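Local coordinates for uncharacterized protein (Bacteroides vulgatus, PDB 4QB7) that probably forms part of the tip of a fimbrium, a filamentous cell-surface appendage that mediates cell adhesion and biofilm formation, at residues 51-54 and 55-58; 144-147 and 148-151. One frame throughout, in Å; residues are numbered along the deposited sequence.

Contact 1. Residues 51-54 and 55-58; sequences GWNS and EKGN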
# COMPACT_ATOMS: atom_id res chain seq x y z
N GLY A 51 13.64 3.14 31.17
CA GLY A 51 12.78 2.94 30.01
C GLY A 51 12.96 3.79 28.78
O GLY A 51 13.65 4.81 28.79
N TRP A 52 12.22 3.40 27.74
CA TRP A 52 12.25 3.99 26.42
C TRP A 52 11.79 5.44 26.38
O TRP A 52 12.52 6.26 25.83
CB TRP A 52 11.41 3.14 25.45
CG TRP A 52 11.36 3.68 24.06
CD1 TRP A 52 10.26 4.15 23.41
CD2 TRP A 52 12.46 3.84 23.14
NE1 TRP A 52 10.60 4.59 22.15
CE2 TRP A 52 11.95 4.43 21.96
CE3 TRP A 52 13.84 3.56 23.22
CZ2 TRP A 52 12.75 4.72 20.86
CZ3 TRP A 52 14.64 3.87 22.12
CH2 TRP A 52 14.09 4.44 20.96
N ASN A 53 10.62 5.78 26.93
CA ASN A 53 10.14 7.16 26.83
C ASN A 53 11.06 8.14 27.57
O ASN A 53 11.30 9.23 27.06
CB ASN A 53 8.67 7.28 27.27
CG ASN A 53 7.71 6.58 26.31
OD1 ASN A 53 7.00 5.64 26.69
ND2 ASN A 53 7.68 6.99 25.02
N SER A 54 11.65 7.73 28.68
CA SER A 54 12.60 8.53 29.45
C SER A 54 13.92 8.75 28.70
O SER A 54 14.42 9.87 28.66
CB SER A 54 12.89 7.85 30.79
OG SER A 54 13.32 8.78 31.77
N GLU A 55 14.46 7.68 28.08
CA GLU A 55 15.77 7.68 27.45
C GLU A 55 15.85 7.69 25.92
O GLU A 55 16.96 7.85 25.43
CB GLU A 55 16.53 6.44 27.93
CG GLU A 55 16.77 6.46 29.43
CD GLU A 55 17.64 5.34 29.96
OE1 GLU A 55 18.17 4.55 29.14
OE2 GLU A 55 17.83 5.28 31.20
N LYS A 56 14.75 7.54 25.17
CA LYS A 56 14.80 7.47 23.69
C LYS A 56 15.56 8.63 23.03
O LYS A 56 16.21 8.40 22.02
CB LYS A 56 13.39 7.36 23.05
CG LYS A 56 12.41 8.47 23.32
CD LYS A 56 11.00 8.06 22.98
CE LYS A 56 10.05 9.23 23.09
NZ LYS A 56 8.92 9.10 22.15
N GLY A 57 15.45 9.82 23.60
CA GLY A 57 16.08 11.03 23.08
C GLY A 57 17.56 10.92 22.78
O GLY A 57 18.00 11.48 21.78
N ASN A 58 18.33 10.19 23.63
CA ASN A 58 19.78 10.06 23.45
C ASN A 58 20.22 8.60 23.29
O ASN A 58 21.39 8.27 23.54
CB ASN A 58 20.50 10.75 24.60
CG ASN A 58 20.15 12.20 24.74
OD1 ASN A 58 20.73 13.07 24.10
ND2 ASN A 58 19.15 12.49 25.57
O HOH W 1 13.95 11.12 25.77
O HOH W 2 16.82 11.63 27.15
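K56 sets the start of its side chain over the indole of W52, one helical turn earlier, and this is the tight side of the contact. CB of K56 sits almost squarely over the six-membered ring of W52, 3.4 Å from its centroid and 9° off the ring normal, a CH-pi contact. Because CG of W52 is anti to its backbone N (chi1 179°), the indole swings round to meet K56, although the CB of W52 points away from 55-58. The lysine chain runs at about a right angle to the indole, its CD passing 3.6 Å from NE1 of W52, and its ammonium goes on to a salt bridge with D211. The backbone below is the single turn of helix 52-55, with G51 at the N-cap: N of E55 bonds to O of G51 at 3.1 Å, and N of K56 to O of W52 at 2.7 Å. E55 turns its carboxylate to S48.

The other side is wet. Past the end of the helix, one water bridges O of S54 to N of G57, 3.2 Å from that oxygen and 2.9 Å from that nitrogen. A second water, held weakly by the same carbonyl, serves ND2 of N58. On the packed side, the pairing with D211 probably holds the far end of the lysine while CB stays on the ring, so that the chain is fixed at both ends.

Contact 2. Residues 144-147 and 148-151; sequences CHTA and IQDQ. With SO4 (sulfate ion), chain N.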
# COMPACT_ATOMS: atom_id res chain seq x y z
N CYS A 144 5.53 -0.58 15.36
CA CYS A 144 5.96 0.35 16.39
C CYS A 144 4.95 0.34 17.56
O CYS A 144 4.79 1.34 18.26
CB CYS A 144 6.20 1.75 15.83
SG CYS A 144 4.74 2.53 15.09
N HIS A 145 4.32 -0.84 17.81
CA HIS A 145 3.37 -0.99 18.91
C HIS A 145 4.15 -1.09 20.25
O HIS A 145 5.32 -1.52 20.27
CB HIS A 145 2.31 -2.11 18.67
CG HIS A 145 2.73 -3.54 18.89
ND1 HIS A 145 3.66 -4.16 18.06
CD2 HIS A 145 2.21 -4.47 19.73
CE1 HIS A 145 3.73 -5.42 18.47
NE2 HIS A 145 2.87 -5.66 19.46
N THR A 146 3.53 -0.58 21.33
CA THR A 146 4.11 -0.42 22.66
C THR A 146 4.43 -1.75 23.33
O THR A 146 5.33 -1.81 24.15
CB THR A 146 3.22 0.48 23.54
OG1 THR A 146 1.98 -0.19 23.80
CG2 THR A 146 2.91 1.83 22.88
N ALA A 147 3.72 -2.83 22.96
CA ALA A 147 3.94 -4.15 23.54
C ALA A 147 5.30 -4.77 23.13
O ALA A 147 5.65 -5.81 23.66
CB ALA A 147 2.81 -5.08 23.17
N ILE A 148 6.08 -4.13 22.23
CA ILE A 148 7.42 -4.63 21.91
C ILE A 148 8.48 -3.59 22.37
O ILE A 148 9.65 -3.71 22.03
CB ILE A 148 7.63 -5.10 20.46
CG1 ILE A 148 7.36 -4.00 19.40
CG2 ILE A 148 6.84 -6.38 20.22
CD1 ILE A 148 8.02 -4.26 18.05
N GLN A 149 8.05 -2.63 23.21
CA GLN A 149 8.89 -1.62 23.86
C GLN A 149 9.08 -2.00 25.32
O GLN A 149 8.19 -2.62 25.93
CB GLN A 149 8.27 -0.23 23.77
CG GLN A 149 7.95 0.16 22.36
CD GLN A 149 7.37 1.54 22.23
OE1 GLN A 149 7.06 2.22 23.22
NE2 GLN A 149 7.18 1.96 20.99
N ASP A 150 10.25 -1.64 25.88
CA ASP A 150 10.62 -1.92 27.28
C ASP A 150 10.48 -3.41 27.62
O ASP A 150 9.85 -3.78 28.62
CB ASP A 150 9.80 -1.06 28.26
CG ASP A 150 10.08 0.41 28.20
OD1 ASP A 150 11.22 0.79 27.80
OD2 ASP A 150 9.19 1.19 28.58
N GLN A 151 11.07 -4.25 26.77
CA GLN A 151 10.99 -5.70 26.96
C GLN A 151 12.15 -6.23 27.78
O GLN A 151 13.29 -5.76 27.67
CB GLN A 151 10.95 -6.41 25.60
CG GLN A 151 9.76 -6.00 24.73
CD GLN A 151 8.46 -6.56 25.27
OE1 GLN A 151 7.66 -5.85 25.90
NE2 GLN A 151 8.20 -7.83 25.01
S SO4 N . -0.20 -0.26 20.82
O1 SO4 N . -0.98 -0.63 19.63
O2 SO4 N . 0.83 0.70 20.41
O3 SO4 N . -1.07 0.40 21.79
O4 SO4 N . 0.38 -1.49 21.44
O HOH W 3 7.60 -0.40 19.19
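H145 and I148 cross at about a right angle, with CE1 of the imidazole 3.7 Å from CG2 of I148. The methyl approaches the ring obliquely. CG of H145 stands between its own backbone N and carbonyl carbon (chi1 78°), which brings the ring back toward the isoleucine, and ND1 is hydrogen-bonded to D143. CG1 of I148 lies near O of H145. I148 itself is buried, packed on F93 of strand 90-97 and on V160 and F162 of strand 159-178.

T146 and Q149 make the second pair. N of Q149 bonds to O of T146 at 3.0 Å, coming from well above the carbonyl plane, 61° out of it. This i to i+3 bond belongs to the short 3-10 turn that carries the chain out of strand 141-143, in the connection to strand 159-178 of the mixed sheet. The Q149 side chain then runs extended back past T146, and its CD comes 3.8 Å from CA of T146. A water joins its NE2 to O of H145, at 3.0 and 2.8 Å respectively.

Beyond H145 and T146, a sulfate, probably from the crystallisation liquor, takes a hydrogen bond from N of T146 to O2 at 3.1 Å. OG1 of T146 donates to O4 of the same ion, and that oxygen also lies at the edge of the imidazole, near its plane.

Both contacts are partly buried turns that leave a strand of the same mixed sheet: contact 1 comes after strand 40-47, and contact 2 after strand 141-143. They meet directly, since OD1 of D150 accepts a probable hydrogen bond from N of W52 at 2.8 Å, and OE1 of Q149 packs against CD1 of the W52 indole. Their buried residues differ in kind. Contact 1 places an aromatic ring under a lysine chain and edge-to-face with Y45, whereas contact 2 packs an aliphatic isoleucine on strands 90-97 and 159-178. Toward the surface both use bridging water, and contact 2 in addition gives a backbone N-H and a hydroxyl to a sulfate.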